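Local structure of putative polyketide synthase (Brevibacillus brevis, 6HP2) at residues Val62-Glu67 against Asp267-Thr272; Val110-Glu115 against Ile329-Gln334; Asn185-Leu190 against Leu291-His296; Asp200-Thr205 against Gln222-Leu227. The protein forms the O-methyltransferase part of a trans-AT polyketide synthase that probably takes part in bacillaene synthesis, and holds S-adenosyl-L-homocysteine here. One frame throughout, in Å; residues are numbered along the deposited sequence.

Four contacts illustrate how chemistry follows place in a class I methyltransferase fold. Contact 1 is partly buried, joins two helices some distance from the centre of the chain and is wholly apolar. Contact 2 is buried: a loop late in the chain brings a tyrosine to helix 108-116, and its ring faces do most of the work. Contacts 3 and 4 are also buried and reach the same sheet through adjacent strands, 284-293 and 194-203, with centres about 18 Å apart. Both depend on backbone carbonyl oxygens, yet the donor is a strand lysine reaching a helix end in contact 3 and an indole N-H in contact 4. Contacts 1 and 3 lie on opposite sides of the chain's centre.

Contact 1 of 4, residues Val62-Glu67 against Asp267-Thr272; sequences VILNPE and DLYINT
Ile-63 and Leu-64, at the end of helix 59-64, meet Leu-268 and Tyr-269 of helix 263-281 in an apolar helix-helix contact. It lies outside the sheet of the Rossmann-like methyltransferase fold. The isoleucine branch that touches is CG2, which comes to 4.3 Å from CE1 of Tyr-269. With chi1 at -66°, CG1 stands beside the backbone N and CG2 anti to it; the ethyl branch therefore leads away from the tyrosine, and Ile-63 touches Arg-73 of helix 70-88. The approach to the ring is oblique.

Leu-64 carries most of the contact on its side; both of its methyl groups touch Tyr-269, and CD2 alone also meets Leu-268. CD1 lies near the root of the tyrosine, 4.1 Å from Tyr-269 CG. CD2 touches two residues: it is 3.8 Å from CD1 of Leu-268 and 3.9 Å from CD1 of Tyr-269. The two leucine side chains run past one another in opposite directions. Leu-268 holds its CG between backbone N and carbonyl carbon (chi1 62°), and CD1 is the branch that it offers to Leu-64. Leu-261, in a loop, also touches Leu-64.

At Asn-65 the backbone leaves the helical conformation, and the contact ends with the helix. Helix 59-64 reaches the tyrosine at two more points, Met-59 and Ser-60, and the side chain of Ile-63 is about 8 Å from that of Leu-45, a residue that binds S-adenosyl-L-homocysteine. The ring is backed from its own helix as well: Thr-272 CB sits over the centre of the Tyr-269 ring, 3.8 Å above its plane.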
loop_
_atom_site.group_PDB
_atom_site.type_symbol
_atom_site.label_atom_id
_atom_site.label_comp_id
_atom_site.label_asym_id
_atom_site.label_seq_id
_atom_site.Cartn_x
_atom_site.Cartn_y
_atom_site.Cartn_z
ATOM N N VAL A 62 8.863 -14.644 12.236
ATOM C CA VAL A 62 8.543 -15.126 10.903
ATOM C C VAL A 62 9.155 -14.238 9.827
ATOM O O VAL A 62 9.660 -14.744 8.816
ATOM C CB VAL A 62 7.016 -15.217 10.740
ATOM C CG1 VAL A 62 6.693 -15.562 9.318
ATOM C CG2 VAL A 62 6.473 -16.255 11.704
ATOM N N ILE A 63 9.075 -12.910 10.006
ATOM C CA ILE A 63 9.577 -11.981 9.009
ATOM C C ILE A 63 11.094 -11.957 9.010
ATOM O O ILE A 63 11.721 -11.857 7.953
ATOM C CB ILE A 63 8.999 -10.576 9.236
ATOM C CG1 ILE A 63 7.490 -10.565 9.009
ATOM C CG2 ILE A 63 9.710 -9.596 8.332
ATOM C CD1 ILE A 63 7.068 -11.020 7.622
ATOM N N LEU A 64 11.708 -11.995 10.187
ATOM C CA LEU A 64 13.157 -11.823 10.303
ATOM C C LEU A 64 13.927 -13.125 10.168
ATOM O O LEU A 64 15.164 -13.092 10.106
ATOM C CB LEU A 64 13.510 -11.165 11.652
ATOM C CG LEU A 64 12.973 -9.741 11.878
ATOM C CD1 LEU A 64 13.458 -9.208 13.270
ATOM C CD2 LEU A 64 13.407 -8.787 10.747
ATOM N N ASN A 65 13.242 -14.263 10.140
ATOM C CA ASN A 65 13.891 -15.566 9.997
ATOM C C ASN A 65 13.075 -16.426 9.045
ATOM O O ASN A 65 12.582 -17.496 9.417
ATOM C CB ASN A 65 14.050 -16.238 11.359
ATOM C CG ASN A 65 15.167 -17.253 11.375
ATOM O OD1 ASN A 65 15.682 -17.648 10.326
ATOM N ND2 ASN A 65 15.540 -17.688 12.569
ATOM N N PRO A 66 12.912 -15.975 7.796
ATOM C CA PRO A 66 11.989 -16.657 6.882
ATOM C C PRO A 66 12.455 -18.042 6.485
ATOM O O PRO A 66 11.603 -18.882 6.167
ATOM C CB PRO A 66 11.936 -15.712 5.673
ATOM C CG PRO A 66 13.232 -14.974 5.711
ATOM C CD PRO A 66 13.577 -14.818 7.165
ATOM N N GLU A 67 13.767 -18.303 6.498
ATOM C CA GLU A 67 14.263 -19.632 6.149
ATOM C C GLU A 67 13.895 -20.644 7.222
ATOM O O GLU A 67 13.761 -21.834 6.945
ATOM C CB GLU A 67 15.787 -19.628 5.959
ATOM C CG GLU A 67 16.308 -18.722 4.851
ATOM C CD GLU A 67 16.462 -17.277 5.295
ATOM O OE1 GLU A 67 16.037 -16.948 6.428
ATOM O OE2 GLU A 67 17.009 -16.470 4.510
ATOM N N ASP A 267 17.697 -2.763 13.334
ATOM C CA ASP A 267 17.383 -1.397 12.931
ATOM C C ASP A 267 16.231 -1.350 11.935
ATOM O O ASP A 267 15.424 -0.418 11.968
ATOM C CB ASP A 267 18.622 -0.731 12.332
ATOM C CG ASP A 267 19.636 -0.331 13.385
ATOM O OD1 ASP A 267 19.215 -0.025 14.525
ATOM O OD2 ASP A 267 20.853 -0.326 13.072
ATOM N N LEU A 268 16.140 -2.331 11.033
ATOM C CA LEU A 268 15.129 -2.280 9.989
ATOM C C LEU A 268 13.729 -2.617 10.502
ATOM O O LEU A 268 12.737 -2.131 9.939
ATOM C CB LEU A 268 15.496 -3.227 8.848
ATOM C CG LEU A 268 15.611 -4.729 9.106
ATOM C CD1 LEU A 268 14.270 -5.370 9.210
ATOM C CD2 LEU A 268 16.457 -5.427 7.999
ATOM N N TYR A 269 13.621 -3.425 11.560
ATOM C CA TYR A 269 12.317 -3.818 12.085
ATOM C C TYR A 269 11.768 -2.846 13.125
ATOM O O TYR A 269 10.575 -2.935 13.491
ATOM C CB TYR A 269 12.382 -5.224 12.707
ATOM C CG TYR A 269 11.031 -5.896 12.787
ATOM C CD1 TYR A 269 10.448 -6.449 11.674
ATOM C CD2 TYR A 269 10.345 -5.952 13.964
ATOM C CE1 TYR A 269 9.179 -7.023 11.731
ATOM C CE2 TYR A 269 9.101 -6.511 14.042
ATOM C CZ TYR A 269 8.536 -7.087 12.902
ATOM O OH TYR A 269 7.298 -7.671 12.946
ATOM N N ILE A 270 12.576 -1.888 13.566
ATOM C CA ILE A 270 12.146 -1.028 14.656
ATOM C C ILE A 270 10.973 -0.170 14.207
ATOM O O ILE A 270 10.126 0.200 15.027
ATOM C CB ILE A 270 13.316 -0.164 15.162
ATOM C CG1 ILE A 270 12.926 0.575 16.446
ATOM C CG2 ILE A 270 13.724 0.858 14.100
ATOM C CD1 ILE A 270 12.557 -0.331 17.598
ATOM N N ASN A 271 10.913 0.181 12.911
ATOM C CA ASN A 271 9.806 0.971 12.396
ATOM C C ASN A 271 8.501 0.191 12.496
ATOM O O ASN A 271 7.422 0.777 12.717
ATOM C CB ASN A 271 10.070 1.365 10.945
ATOM C CG ASN A 271 11.233 2.304 10.805
ATOM O OD1 ASN A 271 11.938 2.581 11.775
ATOM N ND2 ASN A 271 11.452 2.803 9.592
ATOM N N THR A 272 8.563 -1.128 12.228
ATOM C CA THR A 272 7.372 -1.965 12.361
ATOM C C THR A 272 6.921 -2.007 13.806
ATOM O O THR A 272 5.735 -1.890 14.102
ATOM C CB THR A 272 7.662 -3.378 11.851
ATOM O OG1 THR A 272 8.010 -3.303 10.477
ATOM C CG2 THR A 272 6.456 -4.265 12.052
#

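Contact 2 of 4, residues Val110-Glu115 against Ile329-Gln334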
loop_
_atom_site.group_PDB
_atom_site.type_symbol
_atom_site.label_atom_id
_atom_site.label_comp_id
_atom_site.label_asym_id
_atom_site.label_seq_id
_atom_site.Cartn_x
_atom_site.Cartn_y
_atom_site.Cartn_z
ATOM N N VAL A 110 3.833 -4.783 -10.139
ATOM C CA VAL A 110 4.178 -4.441 -11.518
ATOM C C VAL A 110 4.247 -5.682 -12.397
ATOM O O VAL A 110 3.710 -5.712 -13.525
ATOM C CB VAL A 110 5.493 -3.652 -11.561
ATOM C CG1 VAL A 110 6.078 -3.622 -12.968
ATOM C CG2 VAL A 110 5.272 -2.255 -11.078
ATOM N N ILE A 111 4.865 -6.728 -11.876
ATOM C CA ILE A 111 5.091 -7.959 -12.599
ATOM C C ILE A 111 3.829 -8.784 -12.671
ATOM O O ILE A 111 3.492 -9.305 -13.743
ATOM C CB ILE A 111 6.231 -8.770 -11.930
ATOM C CG1 ILE A 111 7.566 -8.155 -12.288
ATOM C CG2 ILE A 111 6.145 -10.248 -12.322
ATOM C CD1 ILE A 111 8.659 -8.568 -11.305
ATOM N N GLN A 112 3.182 -9.015 -11.523
ATOM C CA GLN A 112 2.026 -9.915 -11.512
ATOM C C GLN A 112 0.845 -9.350 -12.313
ATOM O O GLN A 112 0.089 -10.127 -12.932
ATOM C CB GLN A 112 1.582 -10.224 -10.088
ATOM C CG GLN A 112 2.542 -11.180 -9.314
ATOM C CD GLN A 112 2.080 -11.406 -7.862
ATOM O OE1 GLN A 112 1.147 -10.740 -7.351
ATOM N NE2 GLN A 112 2.733 -12.305 -7.194
ATOM N N ILE A 113 0.632 -8.016 -12.285
ATOM C CA ILE A 113 -0.465 -7.440 -13.086
ATOM C C ILE A 113 -0.193 -7.673 -14.574
ATOM O O ILE A 113 -1.092 -8.021 -15.357
ATOM C CB ILE A 113 -0.672 -5.946 -12.787
ATOM C CG1 ILE A 113 -1.210 -5.748 -11.391
ATOM C CG2 ILE A 113 -1.605 -5.316 -13.841
ATOM C CD1 ILE A 113 -1.164 -4.326 -10.940
ATOM N N ALA A 114 1.046 -7.426 -14.995
ATOM C CA ALA A 114 1.406 -7.617 -16.394
ATOM C C ALA A 114 1.295 -9.079 -16.806
ATOM O O ALA A 114 0.890 -9.394 -17.940
ATOM C CB ALA A 114 2.825 -7.112 -16.644
ATOM N N GLU A 115 1.656 -9.994 -15.910
ATOM C CA GLU A 115 1.553 -11.406 -16.252
ATOM C C GLU A 115 0.096 -11.826 -16.372
ATOM O O GLU A 115 -0.286 -12.537 -17.308
ATOM C CB GLU A 115 2.244 -12.281 -15.216
ATOM C CG GLU A 115 3.707 -12.430 -15.343
ATOM C CD GLU A 115 4.226 -13.570 -14.467
ATOM O OE1 GLU A 115 4.815 -14.530 -15.005
ATOM O OE2 GLU A 115 4.028 -13.502 -13.241
ATOM N N ILE A 329 -12.989 -11.080 -7.845
ATOM C CA ILE A 329 -11.694 -10.875 -7.186
ATOM C C ILE A 329 -10.684 -10.854 -8.317
ATOM O O ILE A 329 -10.102 -11.887 -8.625
ATOM C CB ILE A 329 -11.358 -11.970 -6.167
ATOM C CG1 ILE A 329 -12.414 -12.053 -5.102
ATOM C CG2 ILE A 329 -9.978 -11.659 -5.453
ATOM C CD1 ILE A 329 -12.288 -13.235 -4.135
ATOM N N PRO A 330 -10.462 -9.732 -8.996
ATOM C CA PRO A 330 -9.657 -9.783 -10.244
ATOM C C PRO A 330 -8.135 -9.815 -10.036
ATOM O O PRO A 330 -7.391 -10.137 -10.984
ATOM C CB PRO A 330 -10.041 -8.477 -10.972
ATOM C CG PRO A 330 -10.459 -7.552 -9.852
ATOM C CD PRO A 330 -11.128 -8.452 -8.802
ATOM N N TYR A 331 -7.641 -9.467 -8.861
ATOM C CA TYR A 331 -6.194 -9.314 -8.677
ATOM C C TYR A 331 -5.871 -9.094 -7.216
ATOM O O TYR A 331 -6.571 -8.333 -6.579
ATOM C CB TYR A 331 -5.665 -8.103 -9.487
ATOM C CG TYR A 331 -4.182 -7.976 -9.233
ATOM C CD1 TYR A 331 -3.266 -8.754 -9.910
ATOM C CD2 TYR A 331 -3.736 -7.106 -8.277
ATOM C CE1 TYR A 331 -1.909 -8.664 -9.606
ATOM C CE2 TYR A 331 -2.396 -7.017 -7.945
ATOM C CZ TYR A 331 -1.492 -7.807 -8.602
ATOM O OH TYR A 331 -0.184 -7.711 -8.247
ATOM N N PRO A 332 -4.835 -9.710 -6.654
ATOM C CA PRO A 332 -4.027 -10.801 -7.225
ATOM C C PRO A 332 -4.768 -12.108 -7.079
ATOM O O PRO A 332 -5.862 -12.102 -6.551
ATOM C CB PRO A 332 -2.744 -10.812 -6.376
ATOM C CG PRO A 332 -2.840 -9.662 -5.411
ATOM C CD PRO A 332 -4.302 -9.252 -5.348
ATOM N N LYS A 333 -4.166 -13.206 -7.518
ATOM C CA LYS A 333 -4.630 -14.560 -7.245
ATOM C C LYS A 333 -3.782 -15.173 -6.133
ATOM O O LYS A 333 -2.600 -14.854 -5.985
ATOM C CB LYS A 333 -4.546 -15.432 -8.507
ATOM C CG LYS A 333 -5.170 -14.805 -9.747
ATOM C CD LYS A 333 -6.675 -14.574 -9.602
ATOM C CE LYS A 333 -7.261 -13.880 -10.839
ATOM N NZ LYS A 333 -8.767 -13.940 -10.954
ATOM N N GLN A 334 -4.383 -16.059 -5.349
ATOM C CA GLN A 334 -3.633 -16.764 -4.316
ATOM C C GLN A 334 -2.819 -17.879 -4.956
ATOM O O GLN A 334 -3.254 -18.488 -5.935
ATOM C CB GLN A 334 -4.571 -17.345 -3.261
ATOM C CG GLN A 334 -5.259 -16.299 -2.413
ATOM C CD GLN A 334 -4.376 -15.811 -1.265
ATOM O OE1 GLN A 334 -3.169 -16.133 -1.173
ATOM N NE2 GLN A 334 -4.950 -15.012 -0.413
#
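The ring of Tyr-331 lies across the side chain of Ile-113 at about a right angle, so that the isoleucine meets a flat face. CG1 of Ile-113 is 3.6 Å from the centroid of the Tyr-331 ring and 20° off its normal, a close CH-pi contact. The opposite face belongs to the next residue along: Pro-332 CB stands 3.8 Å above the Tyr-331 ring plane, over the centre. Between these two the ring is sandwiched, and Gln-112 CB lies in plane at its edge.

The glutamine also crosses the tyrosine at about a right angle, its amide turned 69° from the ring. Although OE1 of Gln-112 is 3.4 Å from OH of Tyr-331, the two bond elsewhere: the amide oxygen to Tyr-44 OH, the phenol to Asp-109 OD1. Phe-88 also meets the tyrosine edge-to-face.

Proline packed on a preceding aromatic ring is the familiar arrangement of a cis Tyr-Pro peptide, which this is. Pro-332 touches Arg-84, which, like Gly-105 of the glycine-rich loop before helix 108-116, binds S-adenosyl-L-homocysteine; the late loop thus packs beside the cofactor pocket of a class I methyltransferase.

Contact 3 of 4, residues Asn185-Leu190 against Leu291-His296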
loop_
_atom_site.group_PDB
_atom_site.type_symbol
_atom_site.label_atom_id
_atom_site.label_comp_id
_atom_site.label_asym_id
_atom_site.label_seq_id
_atom_site.Cartn_x
_atom_site.Cartn_y
_atom_site.Cartn_z
ATOM N N ASN A 185 2.151 15.057 -9.067
ATOM C CA ASN A 185 2.624 14.053 -10.006
ATOM C C ASN A 185 1.532 13.042 -10.294
ATOM O O ASN A 185 1.240 12.737 -11.452
ATOM C CB ASN A 185 3.895 13.378 -9.441
ATOM C CG ASN A 185 4.837 12.840 -10.530
ATOM O OD1 ASN A 185 4.602 12.987 -11.740
ATOM N ND2 ASN A 185 5.926 12.235 -10.098
ATOM N N ILE A 186 0.879 12.561 -9.253
ATOM C CA ILE A 186 -0.164 11.545 -9.410
ATOM C C ILE A 186 -1.333 12.098 -10.219
ATOM O O ILE A 186 -1.767 11.507 -11.225
ATOM C CB ILE A 186 -0.633 11.065 -8.033
ATOM C CG1 ILE A 186 0.468 10.264 -7.338
ATOM C CG2 ILE A 186 -2.016 10.292 -8.125
ATOM C CD1 ILE A 186 0.125 9.928 -5.910
ATOM N N SER A 187 -1.813 13.280 -9.831
ATOM C CA SER A 187 -3.002 13.834 -10.477
ATOM C C SER A 187 -2.739 14.180 -11.935
ATOM O O SER A 187 -3.616 14.013 -12.797
ATOM C CB SER A 187 -3.471 15.085 -9.708
ATOM O OG SER A 187 -4.667 15.575 -10.269
ATOM N N SER A 188 -1.561 14.744 -12.216
ATOM C CA SER A 188 -1.173 15.104 -13.549
ATOM C C SER A 188 -1.029 13.898 -14.462
ATOM O O SER A 188 -1.132 14.081 -15.661
ATOM C CB SER A 188 0.151 15.868 -13.520
ATOM O OG SER A 188 -0.057 17.183 -13.069
ATOM N N SER A 189 -0.800 12.693 -13.930
ATOM C CA SER A 189 -0.635 11.490 -14.731
ATOM C C SER A 189 -1.827 10.539 -14.675
ATOM O O SER A 189 -1.696 9.369 -15.093
ATOM C CB SER A 189 0.625 10.711 -14.282
ATOM O OG SER A 189 1.762 11.475 -14.530
ATOM N N LEU A 190 -2.958 10.977 -14.156
ATOM C CA LEU A 190 -4.129 10.129 -14.006
ATOM C C LEU A 190 -5.152 10.486 -15.076
ATOM O O LEU A 190 -5.585 11.650 -15.190
ATOM C CB LEU A 190 -4.727 10.272 -12.615
ATOM C CG LEU A 190 -5.859 9.276 -12.253
ATOM C CD1 LEU A 190 -5.383 7.927 -12.124
ATOM C CD2 LEU A 190 -6.557 9.770 -10.984
ATOM N N LEU A 291 -9.506 6.252 -4.712
ATOM C CA LEU A 291 -9.719 7.649 -5.085
ATOM C C LEU A 291 -10.076 7.754 -6.571
ATOM O O LEU A 291 -9.563 6.992 -7.410
ATOM C CB LEU A 291 -8.456 8.506 -4.829
ATOM C CG LEU A 291 -7.716 8.258 -3.508
ATOM C CD1 LEU A 291 -6.394 9.017 -3.471
ATOM C CD2 LEU A 291 -8.580 8.697 -2.341
ATOM N N LYS A 292 -10.833 8.797 -6.879
ATOM C CA LYS A 292 -11.238 9.162 -8.222
ATOM C C LYS A 292 -10.903 10.624 -8.405
ATOM O O LYS A 292 -10.801 11.384 -7.430
ATOM C CB LYS A 292 -12.752 8.903 -8.439
ATOM C CG LYS A 292 -13.166 7.467 -8.279
ATOM C CD LYS A 292 -12.663 6.583 -9.417
ATOM C CE LYS A 292 -13.023 5.117 -9.187
ATOM N NZ LYS A 292 -13.014 4.330 -10.464
ATOM N N LYS A 293 -10.842 11.040 -9.672
ATOM C CA LYS A 293 -10.657 12.451 -10.003
ATOM C C LYS A 293 -11.996 13.160 -10.134
ATOM O O LYS A 293 -12.923 12.651 -10.764
ATOM C CB LYS A 293 -9.894 12.590 -11.296
ATOM C CG LYS A 293 -8.785 13.612 -11.315
ATOM C CD LYS A 293 -7.907 13.376 -12.577
ATOM C CE LYS A 293 -6.821 14.440 -12.731
ATOM N NZ LYS A 293 -6.107 14.281 -14.033
ATOM N N ALA A 294 -12.089 14.349 -9.551
ATOM C CA ALA A 294 -13.335 15.139 -9.531
ATOM C C ALA A 294 -13.045 16.570 -9.966
ATOM O O ALA A 294 -13.380 17.548 -9.267
ATOM C CB ALA A 294 -13.998 15.105 -8.163
ATOM N N PRO A 295 -12.451 16.733 -11.154
ATOM C CA PRO A 295 -11.973 18.078 -11.553
ATOM C C PRO A 295 -13.087 19.094 -11.720
ATOM O O PRO A 295 -12.835 20.312 -11.649
ATOM C CB PRO A 295 -11.249 17.816 -12.884
ATOM C CG PRO A 295 -11.969 16.611 -13.452
ATOM C CD PRO A 295 -12.384 15.755 -12.261
ATOM N N HIS A 296 -14.318 18.640 -11.924
ATOM C CA HIS A 296 -15.406 19.581 -12.168
ATOM C C HIS A 296 -16.130 19.953 -10.888
ATOM O O HIS A 296 -17.046 20.776 -10.915
ATOM C CB HIS A 296 -16.396 19.021 -13.191
ATOM C CG HIS A 296 -15.792 18.791 -14.540
ATOM N ND1 HIS A 296 -14.916 19.681 -15.128
ATOM C CD2 HIS A 296 -15.911 17.751 -15.399
ATOM C CE1 HIS A 296 -14.531 19.201 -16.298
ATOM N NE2 HIS A 296 -15.117 18.032 -16.486
#
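Lys-293 drives its ammonium group into the end of helix 179-188, where two backbone carbonyls grip it, one from the last turn of the helix (Ser-187) and one just past it (Leu-190). NZ of Lys-293 is 2.8 Å from O of Ser-187 and 2.9 Å from O of Leu-190. The second bond lies in the carbonyl plane, whereas the first is tilted 18° from it. The C-terminal end of a helix, where Ser-187 O lies, would probably favour a positive charge. An extended chain beyond CG carries NZ this far, and CE passes 3.5 Å from OG of Ser-187, whose hydroxyl has its main partner outside, His-231 O, with Gln-232 OE1 also within bonding distance.

The apolar part is looser: CD2 of Leu-190 and CD of Lys-293 are 4.2 Å apart as the two side chains run past each other in opposite directions. Farther out, Ser-188 turns its side chain away from strand 284-293 and is exposed, as are Pro-295 and His-296 beyond the strand's end.

On the sheet side, Leu-190 packs on Ile-167, Val-196 and Leu-233. The segment just after helix 179-188 thus packs against strands 164-170, 194-203 and 233-240, while Lys-293 ties it to strand 284-293, between the last two.

Contact 4 of 4, residues Asp200-Thr205 against Gln222-Leu227; sequences DYIANT and QEWIEL
Trp-224 sets its indole against the side chains of Asp-200 and Ile-202 and the carbonyl of Tyr-201, with the carboxylate and carbonyl at the ring's edge. Its pyrrole nitrogen makes the one polar link: NE1 of Trp-224 donates to O of Tyr-201 at 3.0 Å, with an N-H...O angle of 145°. The bond is bent, and the oxygen is tilted out of the indole plane. A side chain thus binds a main-chain carbonyl of the strand, which would help to hold the indole's rotation.

On the six-membered side of the ring stands Asp-200. Its OD2 is in the plane of the indole, 4.0 Å from CH2 of Trp-224, and the carboxylate is turned 68° from that plane. The carboxylate is occupied in other ways: OD1 of Asp-200 takes the N-H of Tyr-201 at 2.9 Å through its anti lone pair, and OD2 has a weak bond from Ser-173 N.

At the five-membered end, Ile-202 closes in obliquely. Its CG1, anti to the carbonyl carbon, comes 3.9 Å from CD1 of Trp-224. Tyr-201 meets the indole through its carbonyl; its side chain starts away from the helix, and OH bonds to Gln-275 OE1.

The axes of strand 200-203 and helix 222-227 pass 9.0 Å apart, with 122° between their N-to-C directions. Helix 221-230 lies on the crossover from strand 194-203 to strand 233-240, with strand 284-293 inserted between them and antiparallel to both, the strand order of class I methyltransferases. Trp-224 packs between helix 221-230 and the sheet, meeting Phe-289 of strand 284-293 and Phe-183 of helix 179-188, while Ile-202 reaches Leu-310 of helix 299-310.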
loop_
_atom_site.group_PDB
_atom_site.type_symbol
_atom_site.label_atom_id
_atom_site.label_comp_id
_atom_site.label_asym_id
_atom_site.label_seq_id
_atom_site.Cartn_x
_atom_site.Cartn_y
_atom_site.Cartn_z
ATOM N N ASP A 200 -2.212 3.250 3.204
ATOM C CA ASP A 200 -1.467 4.334 3.828
ATOM C C ASP A 200 -2.015 4.612 5.220
ATOM O O ASP A 200 -3.058 4.081 5.646
ATOM C CB ASP A 200 -1.507 5.587 2.966
ATOM C CG ASP A 200 -0.163 6.246 2.823
ATOM O OD1 ASP A 200 0.561 6.329 3.818
ATOM O OD2 ASP A 200 0.136 6.731 1.691
ATOM N N TYR A 201 -1.265 5.428 5.936
ATOM C CA TYR A 201 -1.638 5.837 7.290
ATOM C C TYR A 201 -2.344 7.187 7.389
ATOM O O TYR A 201 -2.055 8.144 6.656
ATOM C CB TYR A 201 -0.396 5.865 8.166
ATOM C CG TYR A 201 0.130 4.537 8.556
ATOM C CD1 TYR A 201 -0.571 3.738 9.460
ATOM C CD2 TYR A 201 1.374 4.055 8.075
ATOM C CE1 TYR A 201 -0.062 2.535 9.863
ATOM C CE2 TYR A 201 1.867 2.831 8.515
ATOM C CZ TYR A 201 1.138 2.067 9.366
ATOM O OH TYR A 201 1.605 0.819 9.821
ATOM N N ILE A 202 -3.279 7.249 8.318
ATOM C CA ILE A 202 -3.923 8.495 8.734
ATOM C C ILE A 202 -3.584 8.738 10.213
ATOM O O ILE A 202 -3.730 7.829 11.053
ATOM C CB ILE A 202 -5.442 8.421 8.553
ATOM C CG1 ILE A 202 -5.801 8.135 7.099
ATOM C CG2 ILE A 202 -6.136 9.684 9.087
ATOM C CD1 ILE A 202 -7.313 7.829 6.940
ATOM N N ALA A 203 -3.201 9.967 10.548
ATOM C CA ALA A 203 -2.907 10.295 11.933
ATOM C C ALA A 203 -4.205 10.801 12.566
ATOM O O ALA A 203 -4.871 11.677 12.006
ATOM C CB ALA A 203 -1.791 11.330 12.019
ATOM N N ASN A 204 -4.570 10.249 13.722
ATOM C CA ASN A 204 -5.798 10.623 14.434
ATOM C C ASN A 204 -5.579 11.702 15.471
ATOM O O ASN A 204 -6.355 11.830 16.417
ATOM C CB ASN A 204 -6.404 9.379 15.057
ATOM C CG ASN A 204 -6.797 8.392 14.007
ATOM O OD1 ASN A 204 -7.429 8.801 12.996
ATOM N ND2 ASN A 204 -6.344 7.146 14.118
ATOM N N THR A 205 -4.581 12.526 15.257
ATOM C CA THR A 205 -4.140 13.556 16.163
ATOM C C THR A 205 -4.397 14.923 15.545
ATOM O O THR A 205 -4.693 15.080 14.361
ATOM C CB THR A 205 -2.649 13.350 16.454
ATOM O OG1 THR A 205 -1.989 13.076 15.209
ATOM C CG2 THR A 205 -2.452 12.192 17.363
ATOM N N GLN A 222 -7.623 15.924 8.601
ATOM C CA GLN A 222 -7.884 17.162 7.916
ATOM C C GLN A 222 -6.875 17.409 6.807
ATOM O O GLN A 222 -7.232 17.933 5.745
ATOM C CB GLN A 222 -7.897 18.326 8.935
ATOM C CG GLN A 222 -8.321 19.635 8.307
ATOM C CD GLN A 222 -9.773 19.606 7.755
ATOM O OE1 GLN A 222 -10.658 18.933 8.295
ATOM N NE2 GLN A 222 -10.000 20.335 6.661
ATOM N N GLU A 223 -5.611 17.060 7.032
ATOM C CA GLU A 223 -4.603 17.267 6.003
ATOM C C GLU A 223 -4.856 16.356 4.798
ATOM O O GLU A 223 -4.614 16.753 3.661
ATOM C CB GLU A 223 -3.174 17.053 6.584
ATOM C CG GLU A 223 -2.735 18.122 7.526
ATOM C CD GLU A 223 -1.384 17.823 8.200
ATOM O OE1 GLU A 223 -1.063 16.638 8.413
ATOM O OE2 GLU A 223 -0.660 18.782 8.499
ATOM N N TRP A 224 -5.340 15.129 5.023
ATOM C CA TRP A 224 -5.645 14.236 3.912
ATOM C C TRP A 224 -6.809 14.750 3.086
ATOM O O TRP A 224 -6.770 14.737 1.849
ATOM C CB TRP A 224 -5.978 12.838 4.456
ATOM C CG TRP A 224 -4.822 11.924 4.572
ATOM C CD1 TRP A 224 -4.282 11.421 5.702
ATOM C CD2 TRP A 224 -4.156 11.265 3.487
ATOM N NE1 TRP A 224 -3.288 10.518 5.397
ATOM C CE2 TRP A 224 -3.183 10.415 4.042
ATOM C CE3 TRP A 224 -4.278 11.342 2.094
ATOM C CZ2 TRP A 224 -2.299 9.649 3.265
ATOM C CZ3 TRP A 224 -3.393 10.557 1.311
ATOM C CH2 TRP A 224 -2.441 9.722 1.911
ATOM N N ILE A 225 -7.833 15.261 3.763
ATOM C CA ILE A 225 -8.975 15.854 3.089
ATOM C C ILE A 225 -8.524 16.942 2.128
ATOM O O ILE A 225 -8.929 16.988 0.952
ATOM C CB ILE A 225 -9.952 16.407 4.140
ATOM C CG1 ILE A 225 -10.613 15.248 4.887
ATOM C CG2 ILE A 225 -10.975 17.424 3.481
ATOM C CD1 ILE A 225 -11.447 15.739 6.122
ATOM N N GLU A 226 -7.722 17.862 2.633
ATOM C CA GLU A 226 -7.261 19.014 1.863
ATOM C C GLU A 226 -6.193 18.669 0.828
ATOM O O GLU A 226 -6.179 19.258 -0.268
ATOM C CB GLU A 226 -6.754 20.070 2.833
ATOM C CG GLU A 226 -7.894 20.665 3.682
ATOM C CD GLU A 226 -7.395 21.544 4.850
ATOM O OE1 GLU A 226 -6.171 21.789 5.003
ATOM O OE2 GLU A 226 -8.251 21.925 5.656
ATOM N N LEU A 227 -5.297 17.748 1.167
ATOM C CA LEU A 227 -4.265 17.331 0.230
ATOM C C LEU A 227 -4.903 16.702 -1.008
ATOM O O LEU A 227 -4.559 17.037 -2.144
ATOM C CB LEU A 227 -3.324 16.335 0.898
ATOM C CG LEU A 227 -2.277 15.636 0.014
ATOM C CD1 LEU A 227 -1.318 16.686 -0.535
ATOM C CD2 LEU A 227 -1.529 14.571 0.810
#